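Local structure of aminopeptidase N (Francisella tularensis subsp. tularensis, 5DLL) at residues V307-F312 with L334-D339; D299-Q304 with E341-L346; E256-T261 with E276-N281. The protein is a zinc-dependent aminopeptidase of the M1 family that removes N-terminal residues, alanine by preference, from peptides and probably takes part in intracellular peptide breakdown. All coordinates share one frame; numbering follows the deposited sequence.

Contact 1 (V307-F312 with L334-D339). With ZN (zinc ion), chain B.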
loop_
_atom_site.group_PDB
_atom_site.type_symbol
_atom_site.label_atom_id
_atom_site.label_comp_id
_atom_site.label_asym_id
_atom_site.label_seq_id
_atom_site.Cartn_x
_atom_site.Cartn_y
_atom_site.Cartn_z
ATOM N N VAL A 307 -1.381 3.900 -10.252
ATOM C CA VAL A 307 -2.326 4.539 -11.163
ATOM C C VAL A 307 -3.683 3.851 -11.046
ATOM O O VAL A 307 -4.722 4.513 -10.973
ATOM C CB VAL A 307 -1.832 4.479 -12.630
ATOM C CG1 VAL A 307 -2.914 4.951 -13.596
ATOM C CG2 VAL A 307 -0.564 5.306 -12.812
ATOM N N GLY A 308 -3.665 2.521 -11.033
ATOM C CA GLY A 308 -4.877 1.736 -10.864
ATOM C C GLY A 308 -5.661 2.178 -9.648
ATOM O O GLY A 308 -6.810 2.609 -9.763
ATOM N N HIS A 309 -5.019 2.095 -8.486
ATOM C CA HIS A 309 -5.664 2.379 -7.210
ATOM C C HIS A 309 -6.405 3.710 -7.215
ATOM O O HIS A 309 -7.548 3.795 -6.772
ATOM C CB HIS A 309 -4.623 2.373 -6.092
ATOM C CG HIS A 309 -5.163 2.790 -4.761
ATOM N ND1 HIS A 309 -5.434 1.892 -3.753
ATOM C CD2 HIS A 309 -5.481 4.010 -4.271
ATOM C CE1 HIS A 309 -5.895 2.541 -2.698
ATOM N NE2 HIS A 309 -5.936 3.828 -2.988
ATOM N N GLU A 310 -5.748 4.752 -7.710
ATOM C CA GLU A 310 -6.342 6.081 -7.699
ATOM C C GLU A 310 -7.502 6.179 -8.690
ATOM O O GLU A 310 -8.495 6.852 -8.401
ATOM C CB GLU A 310 -5.288 7.167 -7.974
ATOM C CG GLU A 310 -4.111 7.205 -6.993
ATOM C CD GLU A 310 -4.512 7.326 -5.525
ATOM O OE1 GLU A 310 -5.543 7.959 -5.219
ATOM O OE2 GLU A 310 -3.781 6.787 -4.661
ATOM N N TYR A 311 -7.396 5.511 -9.844
ATOM C CA TYR A 311 -8.507 5.496 -10.806
ATOM C C TYR A 311 -9.746 4.808 -10.212
ATOM O O TYR A 311 -10.883 5.237 -10.451
ATOM C CB TYR A 311 -8.117 4.831 -12.144
ATOM C CG TYR A 311 -9.309 4.679 -13.080
ATOM C CD1 TYR A 311 -9.775 5.758 -13.827
ATOM C CD2 TYR A 311 -10.002 3.467 -13.175
ATOM C CE1 TYR A 311 -10.883 5.634 -14.658
ATOM C CE2 TYR A 311 -11.111 3.335 -13.999
ATOM C CZ TYR A 311 -11.548 4.419 -14.739
ATOM O OH TYR A 311 -12.644 4.297 -15.563
ATOM N N PHE A 312 -9.525 3.757 -9.429
ATOM C CA PHE A 312 -10.625 2.978 -8.858
ATOM C C PHE A 312 -11.413 3.772 -7.818
ATOM O O PHE A 312 -12.610 3.546 -7.654
ATOM C CB PHE A 312 -10.108 1.643 -8.299
ATOM C CG PHE A 312 -9.352 0.816 -9.313
ATOM C CD1 PHE A 312 -9.755 0.778 -10.650
ATOM C CD2 PHE A 312 -8.236 0.084 -8.942
ATOM C CE1 PHE A 312 -9.058 0.041 -11.585
ATOM C CE2 PHE A 312 -7.536 -0.660 -9.875
ATOM C CZ PHE A 312 -7.949 -0.682 -11.197
ATOM N N LEU A 334 -11.973 -0.972 0.293
ATOM C CA LEU A 334 -12.651 -1.407 -0.920
ATOM C C LEU A 334 -11.792 -1.126 -2.151
ATOM O O LEU A 334 -11.659 -1.983 -3.014
ATOM C CB LEU A 334 -14.014 -0.715 -1.047
ATOM C CG LEU A 334 -14.883 -1.053 -2.260
ATOM C CD1 LEU A 334 -15.103 -2.553 -2.387
ATOM C CD2 LEU A 334 -16.217 -0.325 -2.180
ATOM N N THR A 335 -11.200 0.063 -2.213
ATOM C CA THR A 335 -10.346 0.462 -3.334
ATOM C C THR A 335 -8.996 -0.264 -3.324
ATOM O O THR A 335 -8.377 -0.437 -4.374
ATOM C CB THR A 335 -10.087 1.987 -3.322
ATOM O OG1 THR A 335 -11.313 2.693 -3.090
ATOM C CG2 THR A 335 -9.489 2.443 -4.642
ATOM N N VAL A 336 -8.533 -0.660 -2.138
ATOM C CA VAL A 336 -7.310 -1.455 -1.991
ATOM C C VAL A 336 -7.577 -2.873 -2.478
ATOM O O VAL A 336 -6.779 -3.447 -3.229
ATOM C CB VAL A 336 -6.810 -1.486 -0.524
ATOM C CG1 VAL A 336 -5.767 -2.576 -0.316
ATOM C CG2 VAL A 336 -6.224 -0.135 -0.120
ATOM N N PHE A 337 -8.700 -3.439 -2.046
ATOM C CA PHE A 337 -9.125 -4.750 -2.520
ATOM C C PHE A 337 -9.185 -4.762 -4.042
ATOM O O PHE A 337 -8.730 -5.704 -4.687
ATOM C CB PHE A 337 -10.490 -5.118 -1.934
ATOM C CG PHE A 337 -11.113 -6.325 -2.571
ATOM C CD1 PHE A 337 -10.718 -7.596 -2.200
ATOM C CD2 PHE A 337 -12.091 -6.185 -3.547
ATOM C CE1 PHE A 337 -11.284 -8.710 -2.789
ATOM C CE2 PHE A 337 -12.669 -7.295 -4.137
ATOM C CZ PHE A 337 -12.264 -8.560 -3.759
ATOM N N ARG A 338 -9.730 -3.698 -4.613
ATOM C CA ARG A 338 -9.826 -3.585 -6.058
ATOM C C ARG A 338 -8.457 -3.488 -6.731
ATOM O O ARG A 338 -8.213 -4.177 -7.715
ATOM C CB ARG A 338 -10.693 -2.394 -6.436
ATOM C CG ARG A 338 -12.139 -2.549 -6.000
ATOM C CD ARG A 338 -12.908 -1.275 -6.276
ATOM N NE ARG A 338 -13.071 -1.089 -7.715
ATOM C CZ ARG A 338 -13.430 0.048 -8.298
ATOM N NH1 ARG A 338 -13.661 1.137 -7.583
ATOM N NH2 ARG A 338 -13.552 0.095 -9.610
ATOM N N ASP A 339 -7.565 -2.655 -6.198
ATOM C CA ASP A 339 -6.219 -2.512 -6.775
ATOM C C ASP A 339 -5.419 -3.818 -6.711
ATOM O O ASP A 339 -4.640 -4.111 -7.617
ATOM C CB ASP A 339 -5.434 -1.331 -6.146
ATOM C CG ASP A 339 -4.440 -1.760 -5.047
ATOM O OD1 ASP A 339 -4.565 -1.260 -3.909
ATOM O OD2 ASP A 339 -3.516 -2.562 -5.319
HETATM ZN ZN ZN B . -6.599 5.435 -1.710
#
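His-309 and Asp-339 meet across two helices through a His-carboxylate hydrogen bond, ND1 donating to OD1 over 3.3 Å at a nearly straight 169°. OD1 lies close to the imidazole plane, although the imidazole and carboxylate planes are 57° apart, and is met on its anti side by a donor well tilted out of the carboxylate plane. With ND1 so occupied, NE2 at the far side of the ring is directed at the zinc ion, 2.2 Å away; His-313, the second histidine of the HExxH motif, and Glu-332 from the other helix complete the protein ligands, as in M1 peptidases. Asp-339 is thus a second-shell residue that would restrain the imidazole's rotation and may make it a stronger donor to the metal.

Thr-335 covers one face of the same ring. Its CG2, anti to the backbone N, sits 4.1 Å from the ring centroid in a CH-pi contact, while OG1 turns back to Lys-331 O. Val-336 CG2 fills in at the ring edge, 3.7 Å from His-309 CE1, so methyl groups meet one face and the CE1 edge, both nonpolar parts of the ring.

Toward the C-terminal end of helix 297-312, the Arg-338 guanidinium lays one face over Phe-312 CB, its plane 39° from the phenyl ring. Arginine suits the place because its flat group can lie on hydrocarbon while NH2 forms a salt bridge with Asp-249. The phenyl edge meets Asp-339 CA at 3.8 Å from CE2.

Helix 236-253 packs against Tyr-311 and Phe-312, helix 390-423 lies against Val-336 and Phe-337, and strand 280-284 touches Glu-310.

Contact 2 (D299-Q304 with E341-L346)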
loop_
_atom_site.group_PDB
_atom_site.type_symbol
_atom_site.label_atom_id
_atom_site.label_comp_id
_atom_site.label_asym_id
_atom_site.label_seq_id
_atom_site.Cartn_x
_atom_site.Cartn_y
_atom_site.Cartn_z
ATOM N N ASP A 299 9.204 -2.199 -10.725
ATOM C CA ASP A 299 8.897 -0.776 -10.848
ATOM C C ASP A 299 7.680 -0.552 -11.728
ATOM O O ASP A 299 6.788 0.218 -11.373
ATOM C CB ASP A 299 10.084 -0.003 -11.423
ATOM C CG ASP A 299 11.278 0.020 -10.490
ATOM O OD1 ASP A 299 11.122 -0.310 -9.295
ATOM O OD2 ASP A 299 12.381 0.364 -10.961
ATOM N N PHE A 300 7.648 -1.223 -12.876
ATOM C CA PHE A 300 6.500 -1.150 -13.784
ATOM C C PHE A 300 5.199 -1.630 -13.126
ATOM O O PHE A 300 4.141 -1.037 -13.339
ATOM C CB PHE A 300 6.761 -1.974 -15.040
ATOM C CG PHE A 300 7.696 -1.325 -16.022
ATOM C CD1 PHE A 300 7.290 -0.220 -16.762
ATOM C CD2 PHE A 300 8.965 -1.842 -16.244
ATOM C CE1 PHE A 300 8.135 0.370 -17.689
ATOM C CE2 PHE A 300 9.814 -1.256 -17.171
ATOM C CZ PHE A 300 9.398 -0.150 -17.894
ATOM N N GLU A 301 5.281 -2.698 -12.332
ATOM C CA GLU A 301 4.105 -3.249 -11.644
ATOM C C GLU A 301 3.535 -2.283 -10.605
ATOM O O GLU A 301 2.315 -2.226 -10.402
ATOM C CB GLU A 301 4.446 -4.572 -10.953
ATOM C CG GLU A 301 3.224 -5.400 -10.570
ATOM C CD GLU A 301 3.286 -5.941 -9.153
ATOM O OE1 GLU A 301 3.322 -7.180 -8.988
ATOM O OE2 GLU A 301 3.296 -5.125 -8.201
ATOM N N LEU A 302 4.424 -1.545 -9.942
ATOM C CA LEU A 302 4.020 -0.575 -8.925
ATOM C C LEU A 302 3.379 0.666 -9.537
ATOM O O LEU A 302 2.377 1.163 -9.017
ATOM C CB LEU A 302 5.211 -0.184 -8.051
ATOM C CG LEU A 302 5.687 -1.279 -7.089
ATOM C CD1 LEU A 302 7.079 -0.964 -6.550
ATOM C CD2 LEU A 302 4.689 -1.471 -5.955
ATOM N N VAL A 303 3.956 1.161 -10.633
ATOM C CA VAL A 303 3.377 2.282 -11.391
ATOM C C VAL A 303 1.953 1.954 -11.822
ATOM O O VAL A 303 1.054 2.791 -11.722
ATOM C CB VAL A 303 4.213 2.619 -12.648
ATOM C CG1 VAL A 303 3.441 3.524 -13.604
ATOM C CG2 VAL A 303 5.529 3.276 -12.256
ATOM N N GLN A 304 1.770 0.731 -12.310
ATOM C CA GLN A 304 0.462 0.228 -12.710
ATOM C C GLN A 304 -0.512 0.214 -11.533
ATOM O O GLN A 304 -1.630 0.710 -11.647
ATOM C CB GLN A 304 0.607 -1.187 -13.282
ATOM C CG GLN A 304 -0.628 -1.715 -14.000
ATOM C CD GLN A 304 -0.582 -3.215 -14.225
ATOM O OE1 GLN A 304 -0.328 -3.993 -13.300
ATOM N NE2 GLN A 304 -0.840 -3.631 -15.457
ATOM N N GLU A 341 -6.778 -6.837 -6.693
ATOM C CA GLU A 341 -7.445 -7.696 -7.686
ATOM C C GLU A 341 -7.062 -7.340 -9.118
ATOM O O GLU A 341 -6.963 -8.213 -9.978
ATOM C CB GLU A 341 -8.966 -7.589 -7.552
ATOM C CG GLU A 341 -9.533 -8.307 -6.343
ATOM C CD GLU A 341 -9.354 -9.806 -6.427
ATOM O OE1 GLU A 341 -9.570 -10.383 -7.515
ATOM O OE2 GLU A 341 -8.991 -10.412 -5.401
ATOM N N PHE A 342 -6.887 -6.048 -9.366
ATOM C CA PHE A 342 -6.474 -5.536 -10.671
ATOM C C PHE A 342 -5.088 -6.048 -11.002
ATOM O O PHE A 342 -4.856 -6.613 -12.072
ATOM C CB PHE A 342 -6.498 -4.006 -10.626
ATOM C CG PHE A 342 -5.819 -3.328 -11.787
ATOM C CD1 PHE A 342 -6.213 -3.580 -13.090
ATOM C CD2 PHE A 342 -4.824 -2.375 -11.561
ATOM C CE1 PHE A 342 -5.604 -2.929 -14.152
ATOM C CE2 PHE A 342 -4.214 -1.718 -12.616
ATOM C CZ PHE A 342 -4.604 -1.997 -13.916
ATOM N N THR A 343 -4.169 -5.863 -10.061
ATOM C CA THR A 343 -2.814 -6.374 -10.204
ATOM C C THR A 343 -2.774 -7.907 -10.338
ATOM O O THR A 343 -1.957 -8.434 -11.090
ATOM C CB THR A 343 -1.934 -5.884 -9.040
ATOM O OG1 THR A 343 -1.742 -4.475 -9.182
ATOM C CG2 THR A 343 -0.568 -6.562 -9.033
ATOM N N SER A 344 -3.663 -8.608 -9.635
ATOM C CA SER A 344 -3.718 -10.073 -9.680
ATOM C C SER A 344 -4.118 -10.623 -11.061
ATOM O O SER A 344 -3.493 -11.564 -11.576
ATOM C CB SER A 344 -4.687 -10.589 -8.614
ATOM O OG SER A 344 -4.183 -10.366 -7.315
ATOM N N ASP A 345 -5.156 -10.034 -11.651
ATOM C CA ASP A 345 -5.633 -10.438 -12.978
ATOM C C ASP A 345 -4.602 -10.203 -14.087
ATOM O O ASP A 345 -4.335 -11.101 -14.881
ATOM C CB ASP A 345 -6.934 -9.703 -13.324
ATOM C CG ASP A 345 -8.100 -10.098 -12.417
ATOM O OD1 ASP A 345 -8.051 -11.190 -11.801
ATOM O OD2 ASP A 345 -9.071 -9.311 -12.330
ATOM N N LEU A 346 -4.018 -9.009 -14.129
ATOM C CA LEU A 346 -3.085 -8.629 -15.203
ATOM C C LEU A 346 -1.626 -9.057 -14.972
ATOM O O LEU A 346 -0.777 -8.829 -15.835
ATOM C CB LEU A 346 -3.141 -7.116 -15.454
ATOM C CG LEU A 346 -4.336 -6.574 -16.247
ATOM C CD1 LEU A 346 -5.646 -6.734 -15.491
ATOM C CD2 LEU A 346 -4.097 -5.111 -16.584
#
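The helical segments 299-304 and 341-346 run at 134° to each other with their axes 10.8 Å apart at closest approach, and Glu-301 and Thr-343 have the nearest CA atoms. Gln-304 carries most of the contact. Its CG, anti to the backbone N (chi1 -168°), itself lies 3.8 Å from Phe-342 CE2, and the extended chain beyond it carries the amide on toward Leu-346. The phenyl ring also presents its edge to the Gln-304 backbone, CE2 standing 3.7 Å from the carbonyl O in the ring plane.

Both helices belong to the catalytic domain of the M1 family: the zinc-binding HExxH sequence begins near the C-terminal end of 297-312 and 328-346 supplies the glutamate ligand. This contact joins their ends remote from the metal, the Phe-342 side chain about 13 Å from the zinc ion.

At the end of the glutamine, NE2 packs 3.8 Å from Leu-346 CD2 while OE1 accepts a hydrogen bond from Asn-347 ND2, which suits an uncharged amide to this buried place. Glu-301 crosses Thr-343 at about a right angle, its CD 3.9 Å from the threonine CG2; a bend at chi2 brings the carboxylate over this methyl. On the side of helix 236-253, Ser-245 touches Phe-342 and Trp-248 touches Leu-346.

Contact 3 (E256-T261 with E276-N281)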
loop_
_atom_site.group_PDB
_atom_site.type_symbol
_atom_site.label_atom_id
_atom_site.label_comp_id
_atom_site.label_asym_id
_atom_site.label_seq_id
_atom_site.Cartn_x
_atom_site.Cartn_y
_atom_site.Cartn_z
ATOM N N GLU A 256 -17.956 2.235 -15.843
ATOM C CA GLU A 256 -17.514 3.122 -16.904
ATOM C C GLU A 256 -17.157 4.504 -16.329
ATOM O O GLU A 256 -17.833 5.010 -15.423
ATOM C CB GLU A 256 -18.642 3.246 -17.933
ATOM C CG GLU A 256 -18.217 3.757 -19.298
ATOM C CD GLU A 256 -19.385 3.893 -20.259
ATOM O OE1 GLU A 256 -20.362 3.119 -20.135
ATOM O OE2 GLU A 256 -19.322 4.773 -21.143
ATOM N N TYR A 257 -16.102 5.114 -16.865
ATOM C CA TYR A 257 -15.733 6.478 -16.488
ATOM C C TYR A 257 -16.901 7.421 -16.772
ATOM O O TYR A 257 -17.671 7.199 -17.704
ATOM C CB TYR A 257 -14.479 6.930 -17.242
ATOM C CG TYR A 257 -13.901 8.255 -16.766
ATOM C CD1 TYR A 257 -13.475 8.425 -15.447
ATOM C CD2 TYR A 257 -13.761 9.331 -17.639
ATOM C CE1 TYR A 257 -12.943 9.632 -15.012
ATOM C CE2 TYR A 257 -13.226 10.541 -17.215
ATOM C CZ TYR A 257 -12.820 10.685 -15.902
ATOM O OH TYR A 257 -12.288 11.878 -15.485
ATOM N N ASP A 258 -17.014 8.477 -15.973
ATOM C CA ASP A 258 -18.217 9.318 -15.959
ATOM C C ASP A 258 -18.061 10.732 -16.565
ATOM O O ASP A 258 -19.054 11.450 -16.716
ATOM C CB ASP A 258 -18.782 9.389 -14.526
ATOM C CG ASP A 258 -17.713 9.672 -13.466
ATOM O OD1 ASP A 258 -16.500 9.570 -13.766
ATOM O OD2 ASP A 258 -18.095 9.990 -12.320
ATOM N N LEU A 259 -16.835 11.117 -16.927
ATOM C CA LEU A 259 -16.561 12.433 -17.518
ATOM C C LEU A 259 -15.948 12.304 -18.904
ATOM O O LEU A 259 -15.529 11.223 -19.303
ATOM C CB LEU A 259 -15.602 13.223 -16.628
ATOM C CG LEU A 259 -15.994 13.392 -15.157
ATOM C CD1 LEU A 259 -14.788 13.834 -14.340
ATOM C CD2 LEU A 259 -17.145 14.377 -15.006
ATOM N N ASP A 260 -15.889 13.417 -19.630
ATOM C CA ASP A 260 -15.326 13.436 -20.987
ATOM C C ASP A 260 -13.817 13.616 -21.001
ATOM O O ASP A 260 -13.201 13.510 -22.061
ATOM C CB ASP A 260 -15.948 14.559 -21.823
ATOM C CG ASP A 260 -17.454 14.482 -21.880
ATOM O OD1 ASP A 260 -18.005 13.378 -21.665
ATOM O OD2 ASP A 260 -18.085 15.532 -22.135
ATOM N N THR A 261 -13.229 13.925 -19.845
ATOM C CA THR A 261 -11.774 14.071 -19.734
ATOM C C THR A 261 -11.256 13.559 -18.388
ATOM O O THR A 261 -11.959 13.597 -17.390
ATOM C CB THR A 261 -11.309 15.529 -20.000
ATOM O OG1 THR A 261 -9.949 15.698 -19.577
ATOM C CG2 THR A 261 -12.177 16.530 -19.283
ATOM N N GLU A 276 -6.535 10.957 -5.101
ATOM C CA GLU A 276 -7.606 10.556 -6.009
ATOM C C GLU A 276 -8.547 11.688 -6.417
ATOM O O GLU A 276 -9.741 11.450 -6.625
ATOM C CB GLU A 276 -8.437 9.426 -5.378
ATOM C CG GLU A 276 -9.360 9.846 -4.238
ATOM C CD GLU A 276 -8.878 9.439 -2.861
ATOM O OE1 GLU A 276 -7.660 9.196 -2.685
ATOM O OE2 GLU A 276 -9.743 9.377 -1.954
ATOM N N ASN A 277 -8.035 12.908 -6.555
ATOM C CA ASN A 277 -8.915 14.047 -6.822
ATOM C C ASN A 277 -9.733 13.766 -8.078
ATOM O O ASN A 277 -9.187 13.318 -9.083
ATOM C CB ASN A 277 -8.130 15.355 -6.969
ATOM C CG ASN A 277 -7.223 15.633 -5.791
ATOM O OD1 ASN A 277 -6.014 15.777 -5.954
ATOM N ND2 ASN A 277 -7.800 15.712 -4.597
ATOM N N LYS A 278 -11.039 14.008 -7.999
ATOM C CA LYS A 278 -11.975 13.602 -9.044
ATOM C C LYS A 278 -11.607 14.198 -10.407
ATOM O O LYS A 278 -11.601 15.414 -10.581
ATOM C CB LYS A 278 -13.401 13.991 -8.641
ATOM C CG LYS A 278 -14.489 13.720 -9.673
ATOM C CD LYS A 278 -14.634 12.245 -10.010
ATOM C CE LYS A 278 -15.928 11.970 -10.772
ATOM N NZ LYS A 278 -17.077 11.755 -9.848
ATOM N N GLY A 279 -11.274 13.322 -11.355
ATOM C CA GLY A 279 -10.940 13.723 -12.723
ATOM C C GLY A 279 -9.541 14.298 -12.881
ATOM O O GLY A 279 -9.122 14.648 -13.985
ATOM N N LEU A 280 -8.807 14.370 -11.776
ATOM C CA LEU A 280 -7.568 15.134 -11.718
ATOM C C LEU A 280 -6.704 14.545 -10.614
ATOM O O LEU A 280 -6.541 15.120 -9.545
ATOM C CB LEU A 280 -7.872 16.619 -11.462
ATOM C CG LEU A 280 -6.695 17.601 -11.401
ATOM C CD1 LEU A 280 -5.716 17.411 -12.547
ATOM C CD2 LEU A 280 -7.213 19.027 -11.384
ATOM N N ASN A 281 -6.180 13.359 -10.873
ATOM C CA ASN A 281 -5.331 12.698 -9.905
ATOM C C ASN A 281 -3.985 13.400 -9.904
ATOM O O ASN A 281 -3.555 13.933 -10.930
ATOM C CB ASN A 281 -5.184 11.216 -10.244
ATOM C CG ASN A 281 -6.495 10.452 -10.129
ATOM O OD1 ASN A 281 -7.529 11.005 -9.737
ATOM N ND2 ASN A 281 -6.456 9.168 -10.461
#
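Asp-258 and Lys-278 reach toward each other from opposite directions and form a salt bridge, OD2 to NZ, of 3.2 Å. As a hydrogen bond it is weak, so charge attraction probably contributes most. Bends at chi2 and chi4 bring the ammonium group to the carboxylate. The other oxygen, OD1, accepts a hydrogen bond from Asn-314 of helix 314-319, so the aspartate joins the loop to that helix as well as to the turn.

A shorter bond shapes the loop itself: Tyr-257 OH donates to Thr-261 O at 2.6 Å, tilted 30° from the carbonyl plane. The backbone N of Leu-259 stands over one face of the tyrosine ring, so the loop curls about its own aromatic residue.

Gly-279 lies in the type II turn from Asn-277 to Leu-280, with a positive phi (77°) that glycine adopts readily. Its CA comes 3.6 Å from Tyr-257 OH and 4.2 Å from Leu-259 CD1, a closeness that a residue without a side chain permits. Leu-259 CD1 also touches Lys-278 CE, apolar carbon against the aliphatic part of the lysine.

With a salt bridge at one end and looser carbon packing with a tyrosine hydroxyl at the other, the loop entering strand 261-267 is tied to the turn entering strand 280-284. Lys-278 is buried, and its charge is probably balanced by Asp-258, so the salt bridge would offset the cost of burying the ammonium group.

From the N terminus, the chain leaves helix 236-253 and enters the loop of contact 3, which closes a short excursion through strands 261-267 and 274-275 when 276-281 returns beside 256-261. Strand 280-284 then leads to helix 297-312, where contact 2 opens before contact 1. Helix 328-346 comes back in the reverse order, so contact 1 closes inside the wider loop of contact 2, and contact 3 precedes both in series. Contacts 1 and 2 adjoin through Phe-312 and Phe-342. Contact 3 meets contact 1 where Tyr-311 packs on Tyr-257 of the loop and Glu-310 on Asn-281 of strand 280-284, linking the sheet and its loop to the zinc-bearing helices, whereas contacts 2 and 3 do not touch.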